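Local coordinates for protein pyridoxamine 5-phosphate-dependent dehydrase (Escherichia coli, PDB 3B8X) that catalyses the removal of the C3'-hydroxyl from GDP-4-keto-6-deoxymannose, using a pyridoxal phosphate-derived cofactor, on the way to the O-antigen sugar L-colitose, at residues 3-15 with 370-384. The protein carries 1 engineered substitution. Residues are numbered along the deposited sequence; the frame is centred on the assembly and turned at random.
Sequences MINYPLASSTWDD and FVGNHQIELFDEIDY. With NA (sodium ion), chain K; NA (sodium ion), chain L.
The imidazole of H374 is held between two partners at its edge, P7 and S10. H374 NE2 donates to P7 O at 2.7 Å, and the acceptor lies close to the ring plane. The N-H...O angle of 132° shows that this bond is bent. On the other nitrogen, H374 ND1 lies 2.8 Å from S10 OG, a hydrogen bond in which either atom could donate. Two bonds from separate residues fix the rotation of the ring. Y6 supplies the third direct hydrogen bond: Y6 OH donates to G372 O at 2.7 Å, approaching in the carbonyl plane. With CG anti to the backbone N (chi1 -178°), the phenol reaches the backbone at G372, and E381 CB packs on one face of the Y6 ring, 3.8 Å from its centroid. L378 and V371 add apolar contacts to the same ring, while I4 packs against Y384, whose hydroxyl is hydrogen-bonded to A328 O.

Further out, water 1 bridges Y6 O and G372 N, and water 2 joins S10 N to Q375 OE1. A sodium ion binds both L8 O (2.5 Å) and N373 O (2.6 Å), with four waters completing its modelled shell. N373 is positioned in turn by W303 and N278. Side-chain hydrogen bonds, bridging waters and this shared ion thus join 3-15 to 370-384 beside the bound GDP-perosamine adduct, which L8 and A9 touch; by drawing one carbonyl from each segment, the sodium probably offsets their mutual repulsion.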
loop_
_atom_site.group_PDB
_atom_site.type_symbol
_atom_site.label_atom_id
_atom_site.label_comp_id
_atom_site.label_asym_id
_atom_site.label_seq_id
_atom_site.Cartn_x
_atom_site.Cartn_y
_atom_site.Cartn_z
ATOM N N MET B 3 -24.672 -3.831 33.297
ATOM C CA MET B 3 -23.638 -3.582 32.295
ATOM C C MET B 3 -24.179 -3.496 30.866
ATOM O O MET B 3 -25.356 -3.762 30.628
ATOM C CB MET B 3 -22.517 -4.612 32.396
ATOM C CG MET B 3 -22.883 -5.834 33.207
ATOM S SD MET B 3 -21.910 -7.252 32.673
ATOM C CE MET B 3 -23.164 -8.430 32.181
ATOM N N ILE B 4 -23.343 -3.044 29.931
ATOM C CA ILE B 4 -23.767 -2.898 28.537
ATOM C C ILE B 4 -22.785 -2.840 27.356
ATOM O O ILE B 4 -21.722 -2.219 27.426
ATOM C CB ILE B 4 -25.061 -2.072 28.359
ATOM C CG1 ILE B 4 -24.991 -1.185 27.135
ATOM C CG2 ILE B 4 -25.319 -1.156 29.538
ATOM C CD1 ILE B 4 -26.300 -0.549 26.917
ATOM N N ASN B 5 -23.169 -3.492 26.258
ATOM C CA ASN B 5 -22.320 -3.611 25.074
ATOM C C ASN B 5 -22.268 -2.294 24.303
ATOM O O ASN B 5 -23.218 -1.914 23.638
ATOM C CB ASN B 5 -22.813 -4.763 24.183
ATOM C CG ASN B 5 -21.831 -5.121 23.054
ATOM O OD1 ASN B 5 -20.622 -5.157 23.257
ATOM N ND2 ASN B 5 -22.367 -5.374 21.853
ATOM N N TYR B 6 -21.151 -1.597 24.398
ATOM C CA TYR B 6 -21.010 -0.302 23.736
ATOM C C TYR B 6 -19.597 -0.273 23.149
ATOM O O TYR B 6 -18.652 0.300 23.685
ATOM C CB TYR B 6 -21.155 0.771 24.784
ATOM C CG TYR B 6 -21.087 2.182 24.251
ATOM C CD1 TYR B 6 -20.854 2.446 22.908
ATOM C CD2 TYR B 6 -21.144 3.253 25.135
ATOM C CE1 TYR B 6 -20.762 3.794 22.457
ATOM C CE2 TYR B 6 -21.079 4.560 24.711
ATOM C CZ TYR B 6 -20.883 4.841 23.377
ATOM O OH TYR B 6 -20.772 6.171 23.018
ATOM N N PRO B 7 -19.472 -0.954 22.035
ATOM C CA PRO B 7 -18.199 -1.060 21.373
ATOM C C PRO B 7 -17.946 0.179 20.532
ATOM O O PRO B 7 -18.862 0.914 20.174
ATOM C CB PRO B 7 -18.419 -2.289 20.465
ATOM C CG PRO B 7 -19.895 -2.157 20.068
ATOM C CD PRO B 7 -20.545 -1.703 21.348
ATOM N N LEU B 8 -16.691 0.371 20.165
ATOM C CA LEU B 8 -16.336 1.459 19.272
ATOM C C LEU B 8 -17.046 1.554 17.913
ATOM O O LEU B 8 -17.283 2.642 17.434
ATOM C CB LEU B 8 -14.812 1.470 19.063
ATOM C CG LEU B 8 -14.116 2.816 19.198
ATOM C CD1 LEU B 8 -13.874 3.141 20.664
ATOM C CD2 LEU B 8 -12.820 2.742 18.360
ATOM N N ALA B 9 -17.298 0.457 17.212
ATOM C CA ALA B 9 -17.929 0.560 15.891
ATOM C C ALA B 9 -18.859 -0.627 15.726
ATOM O O ALA B 9 -18.780 -1.578 16.495
ATOM C CB ALA B 9 -16.837 0.528 14.793
ATOM N N SER B 10 -19.753 -0.547 14.747
ATOM C CA SER B 10 -20.671 -1.633 14.426
ATOM C C SER B 10 -20.756 -1.714 12.898
ATOM O O SER B 10 -20.124 -0.925 12.179
ATOM C CB SER B 10 -22.029 -1.451 15.118
ATOM O OG SER B 10 -22.600 -0.166 14.886
ATOM N N SER B 11 -21.436 -2.729 12.383
ATOM C CA SER B 11 -21.538 -2.870 10.922
ATOM C C SER B 11 -22.383 -1.741 10.328
ATOM O O SER B 11 -23.436 -1.396 10.893
ATOM C CB SER B 11 -22.173 -4.220 10.552
ATOM O OG SER B 11 -22.249 -4.381 9.147
ATOM N N THR B 12 -21.964 -1.219 9.172
ATOM C CA THR B 12 -22.712 -0.179 8.456
ATOM C C THR B 12 -23.320 -0.790 7.188
ATOM O O THR B 12 -23.879 -0.086 6.360
ATOM C CB THR B 12 -21.767 0.923 7.985
ATOM O OG1 THR B 12 -20.751 0.313 7.176
ATOM C CG2 THR B 12 -21.145 1.555 9.172
ATOM N N TRP B 13 -23.220 -2.117 7.053
ATOM C CA TRP B 13 -23.715 -2.807 5.888
ATOM C C TRP B 13 -25.054 -3.473 6.109
ATOM O O TRP B 13 -25.402 -3.900 7.227
ATOM C CB TRP B 13 -22.794 -3.960 5.504
ATOM C CG TRP B 13 -21.412 -3.599 5.068
ATOM C CD1 TRP B 13 -20.877 -2.359 4.947
ATOM C CD2 TRP B 13 -20.436 -4.512 4.569
ATOM N NE1 TRP B 13 -19.595 -2.445 4.437
ATOM C CE2 TRP B 13 -19.296 -3.767 4.225
ATOM C CE3 TRP B 13 -20.411 -5.906 4.393
ATOM C CZ2 TRP B 13 -18.102 -4.378 3.799
ATOM C CZ3 TRP B 13 -19.246 -6.510 3.928
ATOM C CH2 TRP B 13 -18.096 -5.738 3.647
ATOM N N ASP B 14 -25.765 -3.595 4.994
ATOM C CA ASP B 14 -27.016 -4.329 4.910
ATOM C C ASP B 14 -26.983 -5.211 3.694
ATOM O O ASP B 14 -25.923 -5.448 3.099
ATOM C CB ASP B 14 -28.334 -3.530 5.085
ATOM C CG ASP B 14 -28.608 -2.501 4.006
ATOM O OD1 ASP B 14 -27.940 -2.493 2.949
ATOM O OD2 ASP B 14 -29.506 -1.644 4.225
ATOM N N ASP B 15 -28.146 -5.725 3.341
ATOM C CA ASP B 15 -28.213 -6.601 2.197
ATOM C C ASP B 15 -27.566 -5.940 0.980
ATOM O O ASP B 15 -27.000 -6.638 0.146
ATOM C CB ASP B 15 -29.666 -7.003 1.893
ATOM C CG ASP B 15 -30.562 -5.790 1.529
ATOM O OD1 ASP B 15 -31.099 -5.116 2.448
ATOM O OD2 ASP B 15 -30.747 -5.513 0.317
ATOM N N PHE B 370 -11.248 8.433 24.071
ATOM C CA PHE B 370 -12.519 8.599 23.422
ATOM C C PHE B 370 -13.330 7.329 23.383
ATOM O O PHE B 370 -12.777 6.252 23.519
ATOM C CB PHE B 370 -12.435 9.342 22.076
ATOM C CG PHE B 370 -12.029 8.482 20.915
ATOM C CD1 PHE B 370 -12.977 7.782 20.183
ATOM C CD2 PHE B 370 -10.694 8.450 20.499
ATOM C CE1 PHE B 370 -12.624 7.021 19.075
ATOM C CE2 PHE B 370 -10.299 7.694 19.396
ATOM C CZ PHE B 370 -11.270 6.951 18.690
ATOM N N VAL B 371 -14.646 7.489 23.270
ATOM C CA VAL B 371 -15.556 6.361 23.176
ATOM C C VAL B 371 -16.255 6.435 21.850
ATOM O O VAL B 371 -16.097 7.388 21.105
ATOM C CB VAL B 371 -16.537 6.217 24.357
ATOM C CG1 VAL B 371 -15.714 6.027 25.689
ATOM C CG2 VAL B 371 -17.537 7.389 24.421
ATOM N N GLY B 372 -16.989 5.402 21.485
ATOM C CA GLY B 372 -17.497 5.472 20.147
ATOM C C GLY B 372 -18.735 6.269 19.769
ATOM O O GLY B 372 -19.636 6.549 20.562
ATOM N N ASN B 373 -18.783 6.612 18.492
ATOM C CA ASN B 373 -20.066 7.137 17.974
ATOM C C ASN B 373 -20.420 6.207 16.797
ATOM O O ASN B 373 -19.542 5.660 16.133
ATOM C CB ASN B 373 -20.004 8.621 17.581
ATOM C CG ASN B 373 -21.404 9.206 17.301
ATOM O OD1 ASN B 373 -22.426 8.573 17.585
ATOM N ND2 ASN B 373 -21.439 10.413 16.730
ATOM N N HIS B 374 -21.695 5.976 16.537
ATOM C CA HIS B 374 -22.085 5.092 15.445
ATOM C C HIS B 374 -23.184 5.736 14.604
ATOM O O HIS B 374 -23.817 6.701 15.029
ATOM C CB HIS B 374 -22.682 3.731 15.985
ATOM C CG HIS B 374 -21.796 2.990 16.937
ATOM N ND1 HIS B 374 -21.654 1.621 16.890
ATOM C CD2 HIS B 374 -21.037 3.412 17.978
ATOM C CE1 HIS B 374 -20.842 1.233 17.859
ATOM N NE2 HIS B 374 -20.487 2.293 18.559
ATOM N N GLN B 375 -23.482 5.117 13.465
ATOM C CA GLN B 375 -24.535 5.581 12.555
ATOM C C GLN B 375 -25.899 5.050 12.969
ATOM O O GLN B 375 -26.839 5.091 12.208
ATOM C CB GLN B 375 -24.233 5.100 11.138
ATOM C CG GLN B 375 -24.409 3.582 10.887
ATOM C CD GLN B 375 -23.530 2.629 11.735
ATOM O OE1 GLN B 375 -22.420 2.959 12.171
ATOM N NE2 GLN B 375 -24.041 1.429 11.955
ATOM N N ILE B 376 -25.964 4.485 14.165
ATOM C CA ILE B 376 -27.168 3.934 14.793
ATOM C C ILE B 376 -27.370 4.725 16.111
ATOM O O ILE B 376 -26.389 5.067 16.753
ATOM C CB ILE B 376 -26.897 2.431 15.196
ATOM C CG1 ILE B 376 -26.555 1.583 13.980
ATOM C CG2 ILE B 376 -28.095 1.798 15.883
ATOM C CD1 ILE B 376 -25.381 0.669 14.230
ATOM N N GLU B 377 -28.606 5.023 16.518
ATOM C CA GLU B 377 -28.820 5.777 17.764
ATOM C C GLU B 377 -28.125 5.096 18.916
ATOM O O GLU B 377 -28.104 3.872 18.978
ATOM C CB GLU B 377 -30.308 5.984 18.101
ATOM C CG GLU B 377 -31.099 4.694 18.405
ATOM C CD GLU B 377 -31.140 4.297 19.880
ATOM O OE1 GLU B 377 -30.601 5.007 20.753
ATOM O OE2 GLU B 377 -31.696 3.225 20.178
ATOM N N LEU B 378 -27.625 5.900 19.849
ATOM C CA LEU B 378 -26.903 5.397 21.006
ATOM C C LEU B 378 -27.475 5.958 22.322
ATOM O O LEU B 378 -26.737 6.113 23.313
ATOM C CB LEU B 378 -25.434 5.853 20.871
ATOM C CG LEU B 378 -24.558 5.031 19.923
ATOM C CD1 LEU B 378 -23.199 5.687 19.631
ATOM C CD2 LEU B 378 -24.348 3.654 20.519
ATOM N N PHE B 379 -28.767 6.267 22.359
ATOM C CA PHE B 379 -29.301 6.880 23.576
ATOM C C PHE B 379 -29.082 6.123 24.848
ATOM O O PHE B 379 -28.713 6.732 25.845
ATOM C CB PHE B 379 -30.749 7.353 23.464
ATOM C CG PHE B 379 -31.042 8.100 22.203
ATOM C CD1 PHE B 379 -31.938 7.579 21.270
ATOM C CD2 PHE B 379 -30.376 9.277 21.903
ATOM C CE1 PHE B 379 -32.185 8.228 20.092
ATOM C CE2 PHE B 379 -30.617 9.937 20.712
ATOM C CZ PHE B 379 -31.534 9.408 19.804
ATOM N N ASP B 380 -29.322 4.805 24.822
ATOM C CA ASP B 380 -29.126 4.007 26.056
ATOM C C ASP B 380 -27.682 3.913 26.433
ATOM O O ASP B 380 -27.321 3.940 27.608
ATOM C CB ASP B 380 -29.715 2.600 25.931
ATOM C CG ASP B 380 -31.211 2.629 25.648
ATOM O OD1 ASP B 380 -31.885 3.571 26.124
ATOM O OD2 ASP B 380 -31.690 1.760 24.893
ATOM N N GLU B 381 -26.859 3.762 25.410
ATOM C CA GLU B 381 -25.428 3.650 25.592
ATOM C C GLU B 381 -24.846 4.929 26.180
ATOM O O GLU B 381 -23.901 4.899 26.951
ATOM C CB GLU B 381 -24.779 3.293 24.250
ATOM C CG GLU B 381 -25.085 1.873 23.787
ATOM C CD GLU B 381 -26.353 1.802 22.932
ATOM O OE1 GLU B 381 -27.160 2.737 23.008
ATOM O OE2 GLU B 381 -26.559 0.830 22.170
ATOM N N ILE B 382 -25.392 6.065 25.784
ATOM C CA ILE B 382 -24.887 7.341 26.323
ATOM C C ILE B 382 -25.332 7.572 27.764
ATOM O O ILE B 382 -24.612 8.165 28.584
ATOM C CB ILE B 382 -25.323 8.523 25.431
ATOM C CG1 ILE B 382 -24.419 8.591 24.205
ATOM C CG2 ILE B 382 -25.177 9.863 26.159
ATOM C CD1 ILE B 382 -25.059 9.366 23.037
ATOM N N ASP B 383 -26.563 7.172 28.061
ATOM C CA ASP B 383 -27.069 7.305 29.432
ATOM C C ASP B 383 -26.129 6.475 30.292
ATOM O O ASP B 383 -25.783 6.786 31.444
ATOM C CB ASP B 383 -28.428 6.600 29.554
ATOM C CG ASP B 383 -29.583 7.367 28.906
ATOM O OD1 ASP B 383 -29.510 8.608 28.795
ATOM O OD2 ASP B 383 -30.593 6.719 28.539
ATOM N N TYR B 384 -25.829 5.312 29.757
ATOM C CA TYR B 384 -25.029 4.353 30.488
ATOM C C TYR B 384 -23.663 4.969 30.737
ATOM O O TYR B 384 -23.140 4.982 31.863
ATOM C CB TYR B 384 -24.941 3.060 29.645
ATOM C CG TYR B 384 -24.203 1.903 30.279
ATOM C CD1 TYR B 384 -24.441 1.519 31.603
ATOM C CD2 TYR B 384 -23.250 1.186 29.545
ATOM C CE1 TYR B 384 -23.736 0.435 32.183
ATOM C CE2 TYR B 384 -22.547 0.118 30.110
ATOM C CZ TYR B 384 -22.788 -0.256 31.431
ATOM O OH TYR B 384 -22.089 -1.315 31.996
HETATM NA NA NA K . -17.308 4.351 15.679
HETATM NA NA NA L . -30.989 0.968 22.189
HETATM O O HOH W 1 -17.058 2.809 22.608
HETATM O O HOH W 2 -20.326 1.943 13.521
HETATM O O HOH W 3 -16.046 5.853 17.090
HETATM O O HOH W 4 -28.874 -0.502 23.388
HETATM O O HOH W 5 -16.505 6.021 13.947
HETATM O O HOH W 6 -14.475 4.008 15.378
HETATM O O HOH W 7 -18.257 3.395 13.796
#